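Local coordinates for protein cystalysin (Treponema denticola, PDB 1C7N) that belongs to the class I and II aminotransferase family of pyridoxal-5'-phosphate enzymes and binds that cofactor in a two-chain assembly, at residues V75-W78 with M79-H83; F109-P112 with G113-V116; A280-I283 with C284-C288; K336-H339 with K340-E343; S382-R385 with L386-L390. All blocks are in the same frame, centred on the assembly; numbering follows the deposited sequence.

Contact 1 (V75-W78 with M79-H83); sequences VKKW and MKDRH
Arg82 lies over one face of the Trp78 indole, one turn further along helix 69-83. Arg82 CG sits 3.6 Å from the centroid of the Trp78 six-membered ring and only 9° off the ring normal, a CH-pi contact. A bend at chi2 then carries CD and NE across the six-membered ring toward CH2. Arg82 NE comes 3.6 Å from Trp78 CH2, and the guanidinium and ring planes differ by 16°. The indole reaches this place because Trp78 CG is anti to the backbone N (chi1 -179°). Tyr285 also stacks on this indole, and Trp78 NE1 is hydrogen-bonded to Asp208 OD1. Met79 SD stands at the edge of the Trp78 five-membered ring, 5.3 Å from its centroid, as a Met-aromatic contact. Met79 CE turns back beside Val75 CG1, 3.8 Å away. On the exposed side Lys77 NZ forms a salt bridge of 2.7 Å with Asp81 OD2, on the syn lone pair. Backbone i to i+4 hydrogen bonds, such as Arg82 N to Trp78 O, hold the turn. The helix therefore has an ionic side facing solvent and a buried aromatic and sulfur side, with the flat cationic group of Arg82 probably favoured by the electron-rich indole.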
loop_
_atom_site.group_PDB
_atom_site.type_symbol
_atom_site.label_atom_id
_atom_site.label_comp_id
_atom_site.label_asym_id
_atom_site.label_seq_id
_atom_site.Cartn_x
_atom_site.Cartn_y
_atom_site.Cartn_z
ATOM N N VAL A 75 -11.924 13.113 -8.513
ATOM C CA VAL A 75 -11.887 13.338 -7.072
ATOM C C VAL A 75 -12.251 14.798 -6.795
ATOM O O VAL A 75 -13.007 15.103 -5.873
ATOM C CB VAL A 75 -10.487 13.032 -6.515
ATOM C CG1 VAL A 75 -10.412 13.395 -5.037
ATOM C CG2 VAL A 75 -10.175 11.558 -6.727
ATOM N N LYS A 76 -11.710 15.692 -7.611
ATOM C CA LYS A 76 -11.983 17.121 -7.493
ATOM C C LYS A 76 -13.478 17.368 -7.715
ATOM O O LYS A 76 -14.104 18.157 -7.002
ATOM C CB LYS A 76 -11.153 17.886 -8.533
ATOM C CG LYS A 76 -11.496 19.363 -8.717
ATOM C CD LYS A 76 -10.558 19.985 -9.764
ATOM C CE LYS A 76 -11.125 21.256 -10.388
ATOM N NZ LYS A 76 -11.318 22.359 -9.408
ATOM N N LYS A 77 -14.045 16.679 -8.700
ATOM C CA LYS A 77 -15.461 16.820 -9.015
ATOM C C LYS A 77 -16.327 16.314 -7.860
ATOM O O LYS A 77 -17.354 16.904 -7.542
ATOM C CB LYS A 77 -15.797 16.051 -10.299
ATOM C CG LYS A 77 -17.190 16.333 -10.845
ATOM C CD LYS A 77 -17.429 15.620 -12.167
ATOM C CE LYS A 77 -18.642 16.180 -12.896
ATOM N NZ LYS A 77 -19.893 16.107 -12.089
ATOM N N TRP A 78 -15.915 15.220 -7.231
ATOM C CA TRP A 78 -16.672 14.681 -6.102
ATOM C C TRP A 78 -16.702 15.699 -4.954
ATOM O O TRP A 78 -17.747 15.942 -4.357
ATOM C CB TRP A 78 -16.051 13.357 -5.632
ATOM C CG TRP A 78 -16.766 12.699 -4.470
ATOM C CD1 TRP A 78 -16.442 12.790 -3.147
ATOM C CD2 TRP A 78 -17.893 11.818 -4.546
ATOM N NE1 TRP A 78 -17.296 12.014 -2.393
ATOM C CE2 TRP A 78 -18.196 11.408 -3.226
ATOM C CE3 TRP A 78 -18.679 11.333 -5.602
ATOM C CZ2 TRP A 78 -19.248 10.533 -2.935
ATOM C CZ3 TRP A 78 -19.725 10.462 -5.310
ATOM C CH2 TRP A 78 -19.998 10.072 -3.988
ATOM N N MET A 79 -15.562 16.310 -4.657
ATOM C CA MET A 79 -15.514 17.295 -3.579
ATOM C C MET A 79 -16.432 18.475 -3.874
ATOM O O MET A 79 -17.066 19.011 -2.966
ATOM C CB MET A 79 -14.092 17.807 -3.364
ATOM C CG MET A 79 -13.093 16.726 -3.002
ATOM S SD MET A 79 -13.708 15.577 -1.742
ATOM C CE MET A 79 -12.559 14.220 -1.993
ATOM N N LYS A 80 -16.502 18.873 -5.142
ATOM C CA LYS A 80 -17.343 19.999 -5.533
ATOM C C LYS A 80 -18.826 19.683 -5.432
ATOM O O LYS A 80 -19.552 20.327 -4.683
ATOM C CB LYS A 80 -17.033 20.441 -6.966
ATOM C CG LYS A 80 -17.951 21.558 -7.449
ATOM C CD LYS A 80 -17.715 21.927 -8.904
ATOM C CE LYS A 80 -18.721 22.978 -9.363
ATOM N NZ LYS A 80 -18.741 24.149 -8.437
ATOM N N ASP A 81 -19.269 18.689 -6.193
ATOM C CA ASP A 81 -20.674 18.296 -6.207
ATOM C C ASP A 81 -21.216 17.809 -4.862
ATOM O O ASP A 81 -22.330 18.150 -4.479
ATOM C CB ASP A 81 -20.901 17.201 -7.253
ATOM C CG ASP A 81 -20.437 17.609 -8.646
ATOM O OD1 ASP A 81 -20.250 18.818 -8.891
ATOM O OD2 ASP A 81 -20.272 16.715 -9.500
ATOM N N ARG A 82 -20.425 17.017 -4.148
ATOM C CA ARG A 82 -20.856 16.458 -2.873
ATOM C C ARG A 82 -20.609 17.307 -1.634
ATOM O O ARG A 82 -21.340 17.189 -0.651
ATOM C CB ARG A 82 -20.206 15.088 -2.674
ATOM C CG ARG A 82 -20.778 14.003 -3.556
ATOM C CD ARG A 82 -22.034 13.416 -2.934
ATOM N NE ARG A 82 -22.708 12.483 -3.829
ATOM C CZ ARG A 82 -23.576 11.558 -3.430
ATOM N NH1 ARG A 82 -23.875 11.436 -2.142
ATOM N NH2 ARG A 82 -24.144 10.755 -4.322
ATOM N N HIS A 83 -19.590 18.160 -1.668
ATOM C CA HIS A 83 -19.286 18.968 -0.496
ATOM C C HIS A 83 -19.061 20.467 -0.692
ATOM O O HIS A 83 -18.553 21.131 0.211
ATOM C CB HIS A 83 -18.077 18.364 0.230
ATOM C CG HIS A 83 -18.292 16.952 0.683
ATOM N ND1 HIS A 83 -17.932 15.859 -0.078
ATOM C CD2 HIS A 83 -18.861 16.456 1.806
ATOM C CE1 HIS A 83 -18.270 14.752 0.559
ATOM N NE2 HIS A 83 -18.834 15.086 1.704
#

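Contact 2 (F109-P112 with G113-V116); sequences FTKP and GDGV
A type II beta turn from Lys111 to Asp114 links helix 98-109 to strand 115-118, and its two end residues are joined by three bonds. Asp114 N donates to Lys111 O at 2.9 Å, closing the turn. The Asp114 carboxylate reaches back to the same lysine with both oxygens. Asp114 OD1 accepts from Lys111 N at 2.8 Å, met from well above the carboxylate plane (66° out of it). Asp114 OD2 takes Lys111 NZ at 2.8 Å, a salt bridge on the syn side and much closer to the plane. The lysine starts with CG between its backbone N and carbonyl carbon (chi1 57°), which sets Lys111 CG 3.1 Å from both Asp114 OD1 and OD2. Its chain then runs extended against the carboxylate and bends at chi4, bringing NZ back to OD2. The two side chains cross at about a right angle. Gly113 has a positive phi of 97°, as suits the third position of a type II turn. Thr110 CB packs against Asp114 OD1 at 3.7 Å, while Thr110 OG1 is hydrogen-bonded to Val106 O. Beyond the turn, the backbone of Val116 pairs with Lys136 and that of Gly115 with Lys166. Pro112 and Gly113 at the two central positions are the classic type II pair, here leading from a helix into a strand of the mixed seven-stranded sheet, parallel to both its neighbours.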
loop_
_atom_site.group_PDB
_atom_site.type_symbol
_atom_site.label_atom_id
_atom_site.label_comp_id
_atom_site.label_asym_id
_atom_site.label_seq_id
_atom_site.Cartn_x
_atom_site.Cartn_y
_atom_site.Cartn_z
ATOM N N PHE A 109 5.567 16.365 10.645
ATOM C CA PHE A 109 5.376 17.681 11.237
ATOM C C PHE A 109 5.529 17.841 12.749
ATOM O O PHE A 109 5.187 18.887 13.301
ATOM C CB PHE A 109 4.035 18.249 10.767
ATOM C CG PHE A 109 3.912 18.309 9.272
ATOM C CD1 PHE A 109 3.403 17.230 8.556
ATOM C CD2 PHE A 109 4.378 19.415 8.569
ATOM C CE1 PHE A 109 3.364 17.248 7.162
ATOM C CE2 PHE A 109 4.345 19.442 7.172
ATOM C CZ PHE A 109 3.838 18.357 6.469
ATOM N N THR A 110 6.044 16.816 13.414
ATOM C CA THR A 110 6.284 16.884 14.853
ATOM C C THR A 110 7.548 16.090 15.157
ATOM O O THR A 110 8.045 15.353 14.309
ATOM C CB THR A 110 5.126 16.288 15.696
ATOM O OG1 THR A 110 5.034 14.877 15.463
ATOM C CG2 THR A 110 3.804 16.954 15.345
ATOM N N LYS A 111 8.067 16.255 16.366
ATOM C CA LYS A 111 9.268 15.549 16.791
ATOM C C LYS A 111 8.948 14.856 18.109
ATOM O O LYS A 111 7.989 15.223 18.788
ATOM C CB LYS A 111 10.415 16.540 16.992
ATOM C CG LYS A 111 10.099 17.644 17.997
ATOM C CD LYS A 111 11.311 18.532 18.262
ATOM C CE LYS A 111 10.964 19.704 19.172
ATOM N NZ LYS A 111 10.465 19.273 20.509
ATOM N N PRO A 112 9.736 13.836 18.486
ATOM C CA PRO A 112 9.449 13.159 19.751
ATOM C C PRO A 112 9.314 14.189 20.868
ATOM O O PRO A 112 10.071 15.160 20.922
ATOM C CB PRO A 112 10.660 12.246 19.928
ATOM C CG PRO A 112 10.989 11.869 18.509
ATOM C CD PRO A 112 10.869 13.201 17.789
ATOM N N GLY A 113 8.338 13.989 21.747
ATOM C CA GLY A 113 8.133 14.925 22.833
ATOM C C GLY A 113 7.052 15.941 22.519
ATOM O O GLY A 113 6.413 16.470 23.428
ATOM N N ASP A 114 6.849 16.224 21.233
ATOM C CA ASP A 114 5.820 17.175 20.818
ATOM C C ASP A 114 4.436 16.639 21.159
ATOM O O ASP A 114 4.215 15.428 21.182
ATOM C CB ASP A 114 5.883 17.432 19.308
ATOM C CG ASP A 114 7.050 18.310 18.909
ATOM O OD1 ASP A 114 7.177 18.602 17.701
ATOM O OD2 ASP A 114 7.836 18.708 19.797
ATOM N N GLY A 115 3.503 17.546 21.421
ATOM C CA GLY A 115 2.153 17.128 21.738
ATOM C C GLY A 115 1.232 17.244 20.538
ATOM O O GLY A 115 1.425 18.101 19.675
ATOM N N VAL A 116 0.249 16.353 20.472
ATOM C CA VAL A 116 -0.753 16.347 19.409
ATOM C C VAL A 116 -2.111 16.262 20.098
ATOM O O VAL A 116 -2.355 15.357 20.899
ATOM C CB VAL A 116 -0.599 15.137 18.465
ATOM C CG1 VAL A 116 -1.762 15.105 17.476
ATOM C CG2 VAL A 116 0.718 15.230 17.717
#

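Contact 3 (A280-I283 with C284-C288); sequences ACEI and CYKEC
Residues 280-287 form the last two turns of helix 275-287, with regular i to i+4 bonds such as Tyr285 N to Cys281 O at 3.1 Å. Glu287 N to Ile283 O is shorter, at 2.7 Å. Cys281 and Tyr285 meet on the buried side. Cys281 SG lies 3.7 Å from Tyr285 CE1 and 4.1 Å from the ring centroid, 29° off the ring normal. This is an oblique sulfur-aromatic contact. With chi1 at 179° the sulfur points away from the residue's own N and toward the ring one turn on. The tyrosine ring in turn stacks with Trp78 of helix 69-83. Cys281 SG and the Trp78 indole lie on opposite faces of the ring, between the two helices. This is helix packing in the PLP-dependent aminotransferase fold, and the Tyr285 side chain is about 11 Å from bound pyridoxal-5'-phosphate. On the outer side Glu282 and Lys286 lie side by side and point the same way. Both chains are extended beyond CG, and Lys286 CD packs on Glu282 CG at 3.9 Å. At their ends Lys286 NZ forms a 3.1 Å salt bridge with Glu282 OE1, approaching from above the carboxylate plane (43° out of it). Lys286 NZ has a second, stronger partner in Glu70, so the lysine ties this helix to helix 69-83. Ile283 CG2 touches Glu287 OE2 at 3.6 Å. Cys288 leaves helical geometry at the end of the helix and also stands at the N-cap position of helix 289-313.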
loop_
_atom_site.group_PDB
_atom_site.type_symbol
_atom_site.label_atom_id
_atom_site.label_comp_id
_atom_site.label_asym_id
_atom_site.label_seq_id
_atom_site.Cartn_x
_atom_site.Cartn_y
_atom_site.Cartn_z
ATOM N N ALA A 280 -10.896 1.821 -8.714
ATOM C CA ALA A 280 -12.012 1.586 -7.803
ATOM C C ALA A 280 -12.598 2.909 -7.316
ATOM O O ALA A 280 -13.814 3.083 -7.281
ATOM C CB ALA A 280 -11.547 0.746 -6.609
ATOM N N CYS A 281 -11.729 3.841 -6.938
ATOM C CA CYS A 281 -12.180 5.143 -6.454
ATOM C C CYS A 281 -12.905 5.908 -7.559
ATOM O O CYS A 281 -13.945 6.526 -7.319
ATOM C CB CYS A 281 -10.990 5.964 -5.957
ATOM S SG CYS A 281 -11.440 7.608 -5.360
ATOM N N GLU A 282 -12.353 5.865 -8.768
ATOM C CA GLU A 282 -12.967 6.550 -9.897
ATOM C C GLU A 282 -14.343 5.968 -10.222
ATOM O O GLU A 282 -15.316 6.710 -10.407
ATOM C CB GLU A 282 -12.062 6.466 -11.131
ATOM C CG GLU A 282 -12.693 7.080 -12.377
ATOM C CD GLU A 282 -11.738 7.135 -13.555
ATOM O OE1 GLU A 282 -12.221 7.175 -14.705
ATOM O OE2 GLU A 282 -10.509 7.155 -13.331
ATOM N N ILE A 283 -14.428 4.644 -10.291
ATOM C CA ILE A 283 -15.699 3.986 -10.583
ATOM C C ILE A 283 -16.757 4.339 -9.539
ATOM O O ILE A 283 -17.906 4.617 -9.882
ATOM C CB ILE A 283 -15.557 2.456 -10.599
ATOM C CG1 ILE A 283 -14.626 2.019 -11.734
ATOM C CG2 ILE A 283 -16.931 1.813 -10.774
ATOM C CD1 ILE A 283 -14.275 0.544 -11.685
ATOM N N CYS A 284 -16.369 4.314 -8.265
ATOM C CA CYS A 284 -17.305 4.620 -7.180
ATOM C C CYS A 284 -17.897 6.019 -7.271
ATOM O O CYS A 284 -19.115 6.196 -7.184
ATOM C CB CYS A 284 -16.626 4.458 -5.814
ATOM S SG CYS A 284 -16.337 2.738 -5.300
ATOM N N TYR A 285 -17.028 7.014 -7.422
ATOM C CA TYR A 285 -17.462 8.402 -7.510
ATOM C C TYR A 285 -18.308 8.663 -8.752
ATOM O O TYR A 285 -19.268 9.434 -8.707
ATOM C CB TYR A 285 -16.239 9.329 -7.510
ATOM C CG TYR A 285 -15.575 9.494 -6.157
ATOM C CD1 TYR A 285 -14.363 10.178 -6.031
ATOM C CD2 TYR A 285 -16.184 9.017 -4.990
ATOM C CE1 TYR A 285 -13.778 10.387 -4.782
ATOM C CE2 TYR A 285 -15.604 9.222 -3.740
ATOM C CZ TYR A 285 -14.404 9.910 -3.644
ATOM O OH TYR A 285 -13.838 10.133 -2.408
ATOM N N LYS A 286 -17.957 8.017 -9.857
ATOM C CA LYS A 286 -18.697 8.204 -11.097
ATOM C C LYS A 286 -19.979 7.391 -11.249
ATOM O O LYS A 286 -20.948 7.875 -11.830
ATOM C CB LYS A 286 -17.806 7.894 -12.300
ATOM C CG LYS A 286 -16.738 8.917 -12.595
ATOM C CD LYS A 286 -16.002 8.540 -13.879
ATOM C CE LYS A 286 -15.035 9.630 -14.306
ATOM N NZ LYS A 286 -14.320 9.249 -15.558
ATOM N N GLU A 287 -19.998 6.167 -10.722
ATOM C CA GLU A 287 -21.151 5.286 -10.911
ATOM C C GLU A 287 -21.924 4.755 -9.711
ATOM O O GLU A 287 -23.048 4.282 -9.876
ATOM C CB GLU A 287 -20.715 4.061 -11.724
ATOM C CG GLU A 287 -19.961 4.361 -13.011
ATOM C CD GLU A 287 -19.496 3.095 -13.710
ATOM O OE1 GLU A 287 -20.358 2.259 -14.058
ATOM O OE2 GLU A 287 -18.269 2.930 -13.912
ATOM N N CYS A 288 -21.353 4.818 -8.517
ATOM C CA CYS A 288 -22.027 4.237 -7.368
ATOM C C CYS A 288 -22.851 5.149 -6.474
ATOM O O CYS A 288 -23.102 4.821 -5.319
ATOM C CB CYS A 288 -20.997 3.472 -6.544
ATOM S SG CYS A 288 -20.109 2.253 -7.552
#

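Contact 4 (K336-H339 with K340-E343); sequences KMDH and KAME
Asp338 OD2 accepts the backbone N-H of Ala341 at 2.8 Å, and Lys340 N stands 3.1 Å from the same oxygen. The first is an N-terminal capping bond. Asp338 is the N-cap of helix 339-350, which follows the loop after strand 327-331. The capping bond is straight, 166° at the hydrogen. Asp338 CG sits between its backbone N and carbonyl carbon (chi1 71°), and this brings OD2 round to the first turn of the helix. The negative carboxylate there probably interacts well with the helix dipole. The backbone of the same residue also helps to start the helix, as Met342 N donates to Asp338 O at 3.0 Å. Glu343 N to His339 O is the next bond of the series. Met337, just before the cap, packs back on the helix with two parts of its side chain. Met337 CB meets Met342 CG at 3.6 Å. Met337 CE, turned by a bend at chi3, lies 3.3 Å from Ala341 O and 3.8 Å from Ala341 CB. Together they make a small apolar patch beside the cap, and Met342 goes on to touch Phe332. On another side of the turn, Lys340 bends back beside the His339 ring. Bends at chi2 and chi3 bring Lys340 CD to 3.7 Å from His339 CD2, the chains crossing at a slant. The His339 ring also meets that of Tyr358, whose OH is hydrogen-bonded to Glu343 OE2. The other glutamate oxygen, Glu343 OE1, receives Lys340 NZ at 3.1 Å on its syn lone pair.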
loop_
_atom_site.group_PDB
_atom_site.type_symbol
_atom_site.label_atom_id
_atom_site.label_comp_id
_atom_site.label_asym_id
_atom_site.label_seq_id
_atom_site.Cartn_x
_atom_site.Cartn_y
_atom_site.Cartn_z
ATOM N N LYS A 336 -24.517 -1.327 35.023
ATOM C CA LYS A 336 -23.593 -1.318 36.151
ATOM C C LYS A 336 -22.574 -2.458 36.052
ATOM O O LYS A 336 -22.333 -3.178 37.025
ATOM C CB LYS A 336 -24.359 -1.419 37.474
ATOM C CG LYS A 336 -25.374 -0.306 37.711
ATOM C CD LYS A 336 -24.739 1.081 37.711
ATOM C CE LYS A 336 -25.771 2.144 38.071
ATOM N NZ LYS A 336 -25.209 3.527 38.059
ATOM N N MET A 337 -21.990 -2.620 34.867
ATOM C CA MET A 337 -20.978 -3.648 34.626
ATOM C C MET A 337 -19.710 -2.944 34.145
ATOM O O MET A 337 -19.782 -2.151 33.200
ATOM C CB MET A 337 -21.440 -4.617 33.533
ATOM C CG MET A 337 -22.526 -5.600 33.929
ATOM S SD MET A 337 -23.026 -6.593 32.498
ATOM C CE MET A 337 -21.600 -7.643 32.302
ATOM N N ASP A 338 -18.559 -3.219 34.766
ATOM C CA ASP A 338 -17.327 -2.566 34.323
ATOM C C ASP A 338 -17.036 -3.050 32.902
ATOM O O ASP A 338 -17.563 -4.084 32.484
ATOM C CB ASP A 338 -16.155 -2.820 35.313
ATOM C CG ASP A 338 -15.615 -4.253 35.300
ATOM O OD1 ASP A 338 -14.996 -4.642 36.322
ATOM O OD2 ASP A 338 -15.764 -4.980 34.295
ATOM N N HIS A 339 -16.219 -2.318 32.150
ATOM C CA HIS A 339 -15.992 -2.703 30.759
ATOM C C HIS A 339 -15.475 -4.108 30.479
ATOM O O HIS A 339 -15.810 -4.682 29.446
ATOM C CB HIS A 339 -15.127 -1.666 30.020
ATOM C CG HIS A 339 -13.769 -1.449 30.611
ATOM N ND1 HIS A 339 -13.559 -0.675 31.732
ATOM C CD2 HIS A 339 -12.545 -1.852 30.195
ATOM C CE1 HIS A 339 -12.263 -0.604 31.978
ATOM N NE2 HIS A 339 -11.625 -1.309 31.059
ATOM N N LYS A 340 -14.673 -4.676 31.376
ATOM C CA LYS A 340 -14.170 -6.029 31.145
ATOM C C LYS A 340 -15.316 -7.034 31.247
ATOM O O LYS A 340 -15.414 -7.962 30.441
ATOM C CB LYS A 340 -13.071 -6.383 32.153
ATOM C CG LYS A 340 -11.868 -5.451 32.107
ATOM C CD LYS A 340 -11.313 -5.296 30.695
ATOM C CE LYS A 340 -10.818 -6.616 30.130
ATOM N NZ LYS A 340 -10.212 -6.444 28.771
ATOM N N ALA A 341 -16.187 -6.841 32.236
ATOM C CA ALA A 341 -17.329 -7.727 32.425
ATOM C C ALA A 341 -18.292 -7.613 31.240
ATOM O O ALA A 341 -18.855 -8.614 30.792
ATOM C CB ALA A 341 -18.059 -7.380 33.735
ATOM N N MET A 342 -18.485 -6.391 30.746
ATOM C CA MET A 342 -19.380 -6.149 29.617
ATOM C C MET A 342 -18.891 -6.922 28.402
ATOM O O MET A 342 -19.647 -7.661 27.769
ATOM C CB MET A 342 -19.427 -4.653 29.273
ATOM C CG MET A 342 -20.193 -3.796 30.275
ATOM S SD MET A 342 -20.138 -2.035 29.846
ATOM C CE MET A 342 -21.054 -2.073 28.285
ATOM N N GLU A 343 -17.613 -6.737 28.097
ATOM C CA GLU A 343 -16.958 -7.385 26.971
ATOM C C GLU A 343 -17.141 -8.897 27.039
ATOM O O GLU A 343 -17.488 -9.541 26.051
ATOM C CB GLU A 343 -15.475 -7.025 27.000
ATOM C CG GLU A 343 -14.634 -7.629 25.903
ATOM C CD GLU A 343 -13.224 -7.098 25.954
ATOM O OE1 GLU A 343 -12.532 -7.351 26.963
ATOM O OE2 GLU A 343 -12.812 -6.414 24.999
#

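Contact 5 (S382-R385 with L386-L390); sequences SLER and LNKAL
Ionic and polar side-chain bonds centre on Glu384, whose two carboxylate oxygens each hold a different residue of the next turn. Glu384 OE1 accepts from Asn387 ND2 at 3.1 Å and 161°. The oxygen lies near the amide plane of Asn387, although carboxylate and amide planes are almost perpendicular, 87° apart. Glu384 OE2 forms a salt bridge with Lys388 NZ, also 3.1 Å, through its anti lone pair. Glu384 leaves the backbone with CG anti to N (chi1 -178°) and bends at chi2, so the carboxylate folds over the following turn. Lys388 bends at chi4 to return NZ to it. With a partner at each oxygen, rotation of the carboxylate is probably restricted. The Asn387 amide is gripped at both ends, since its OD1 is hydrogen-bonded to His314 NE2.

Backbone bonds are those of an alpha helix, here the C-terminal helix 376-393. Asn387 N to Leu383 O is the shortest across the two segments at 2.7 Å, and Ala389 N to Arg385 O is 3.0 Å.

Apolar packing is made through the helix faces. Leu383 meets Ile305 and Phe309 of helix 289-313, and Ala389 meets Phe345 and Ala350 of helix 339-350. The Arg385 guanidinium turns back along the helix, with Ser382 CA over one face. Its NE is hydrogen-bonded to Ala350 O and its NH2 to Gln351 O.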
loop_
_atom_site.group_PDB
_atom_site.type_symbol
_atom_site.label_atom_id
_atom_site.label_comp_id
_atom_site.label_asym_id
_atom_site.label_seq_id
_atom_site.Cartn_x
_atom_site.Cartn_y
_atom_site.Cartn_z
ATOM N N SER A 382 -29.304 -10.390 15.803
ATOM C CA SER A 382 -28.331 -10.064 16.832
ATOM C C SER A 382 -28.986 -9.489 18.084
ATOM O O SER A 382 -28.649 -9.879 19.199
ATOM C CB SER A 382 -27.309 -9.068 16.281
ATOM O OG SER A 382 -26.687 -9.573 15.109
ATOM N N LEU A 383 -29.922 -8.563 17.894
ATOM C CA LEU A 383 -30.606 -7.946 19.023
ATOM C C LEU A 383 -31.419 -8.966 19.801
ATOM O O LEU A 383 -31.529 -8.870 21.021
ATOM C CB LEU A 383 -31.511 -6.806 18.542
ATOM C CG LEU A 383 -30.775 -5.633 17.889
ATOM C CD1 LEU A 383 -31.774 -4.673 17.271
ATOM C CD2 LEU A 383 -29.911 -4.929 18.928
ATOM N N GLU A 384 -31.989 -9.945 19.108
ATOM C CA GLU A 384 -32.777 -10.965 19.793
ATOM C C GLU A 384 -31.872 -11.876 20.626
ATOM O O GLU A 384 -32.281 -12.356 21.684
ATOM C CB GLU A 384 -33.601 -11.779 18.790
ATOM C CG GLU A 384 -34.509 -12.838 19.424
ATOM C CD GLU A 384 -35.280 -12.329 20.639
ATOM O OE1 GLU A 384 -35.701 -11.155 20.641
ATOM O OE2 GLU A 384 -35.478 -13.109 21.594
ATOM N N ARG A 385 -30.649 -12.124 20.157
ATOM C CA ARG A 385 -29.709 -12.943 20.931
ATOM C C ARG A 385 -29.372 -12.173 22.202
ATOM O O ARG A 385 -29.296 -12.739 23.295
ATOM C CB ARG A 385 -28.406 -13.178 20.169
ATOM C CG ARG A 385 -28.390 -14.393 19.287
ATOM C CD ARG A 385 -26.970 -14.915 19.153
ATOM N NE ARG A 385 -26.055 -13.918 18.593
ATOM C CZ ARG A 385 -26.135 -13.449 17.351
ATOM N NH1 ARG A 385 -27.092 -13.882 16.536
ATOM N NH2 ARG A 385 -25.247 -12.562 16.917
ATOM N N LEU A 386 -29.161 -10.872 22.030
ATOM C CA LEU A 386 -28.835 -9.971 23.126
ATOM C C LEU A 386 -30.014 -9.939 24.096
ATOM O O LEU A 386 -29.838 -9.984 25.313
ATOM C CB LEU A 386 -28.605 -8.562 22.575
ATOM C CG LEU A 386 -27.714 -7.563 23.310
ATOM C CD1 LEU A 386 -28.296 -6.166 23.099
ATOM C CD2 LEU A 386 -27.623 -7.884 24.785
ATOM N N ASN A 387 -31.214 -9.858 23.530
ATOM C CA ASN A 387 -32.454 -9.820 24.300
ATOM C C ASN A 387 -32.534 -10.999 25.267
ATOM O O ASN A 387 -32.769 -10.813 26.459
ATOM C CB ASN A 387 -33.651 -9.833 23.342
ATOM C CG ASN A 387 -34.954 -9.450 24.022
ATOM O OD1 ASN A 387 -34.957 -8.724 25.017
ATOM N ND2 ASN A 387 -36.073 -9.919 23.470
ATOM N N LYS A 388 -32.336 -12.211 24.755
ATOM C CA LYS A 388 -32.385 -13.400 25.602
ATOM C C LYS A 388 -31.262 -13.398 26.636
ATOM O O LYS A 388 -31.461 -13.802 27.783
ATOM C CB LYS A 388 -32.301 -14.676 24.759
ATOM C CG LYS A 388 -33.507 -14.913 23.859
ATOM C CD LYS A 388 -33.699 -16.397 23.582
ATOM C CE LYS A 388 -34.867 -16.652 22.639
ATOM N NZ LYS A 388 -34.626 -16.077 21.286
ATOM N N ALA A 389 -30.084 -12.936 26.227
ATOM C CA ALA A 389 -28.929 -12.879 27.118
ATOM C C ALA A 389 -29.164 -11.895 28.265
ATOM O O ALA A 389 -28.841 -12.187 29.424
ATOM C CB ALA A 389 -27.681 -12.487 26.329
ATOM N N LEU A 390 -29.724 -10.732 27.942
ATOM C CA LEU A 390 -30.008 -9.725 28.954
ATOM C C LEU A 390 -31.077 -10.235 29.915
ATOM O O LEU A 390 -30.981 -10.032 31.123
ATOM C CB LEU A 390 -30.472 -8.418 28.302
ATOM C CG LEU A 390 -29.373 -7.552 27.671
ATOM C CD1 LEU A 390 -29.985 -6.316 27.042
ATOM C CD2 LEU A 390 -28.363 -7.153 28.734
#

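In the fold
Contacts 1 and 3 are the pair that touch. Their centres are 12 Å apart, and Trp78 CD2 lies 3.3 Å from Tyr285 CD2 where helices 69-83 and 275-287 pack together. Neither touches the cofactor: the side chain of Met79 is about 13 Å and that of Tyr285 about 11 Å, each from a bound pyridoxal-5'-phosphate. Contact 2 leads into strand 115-118 of the seven-stranded sheet, its centre 33 Å from that of contact 1; its Val116 side chain is about 14 Å from a cofactor. Contacts 4 and 5 are on neighbouring helices, with centres 16 Å and nearest atoms about 7 Å apart. Both lie across the chain's centre from contact 1.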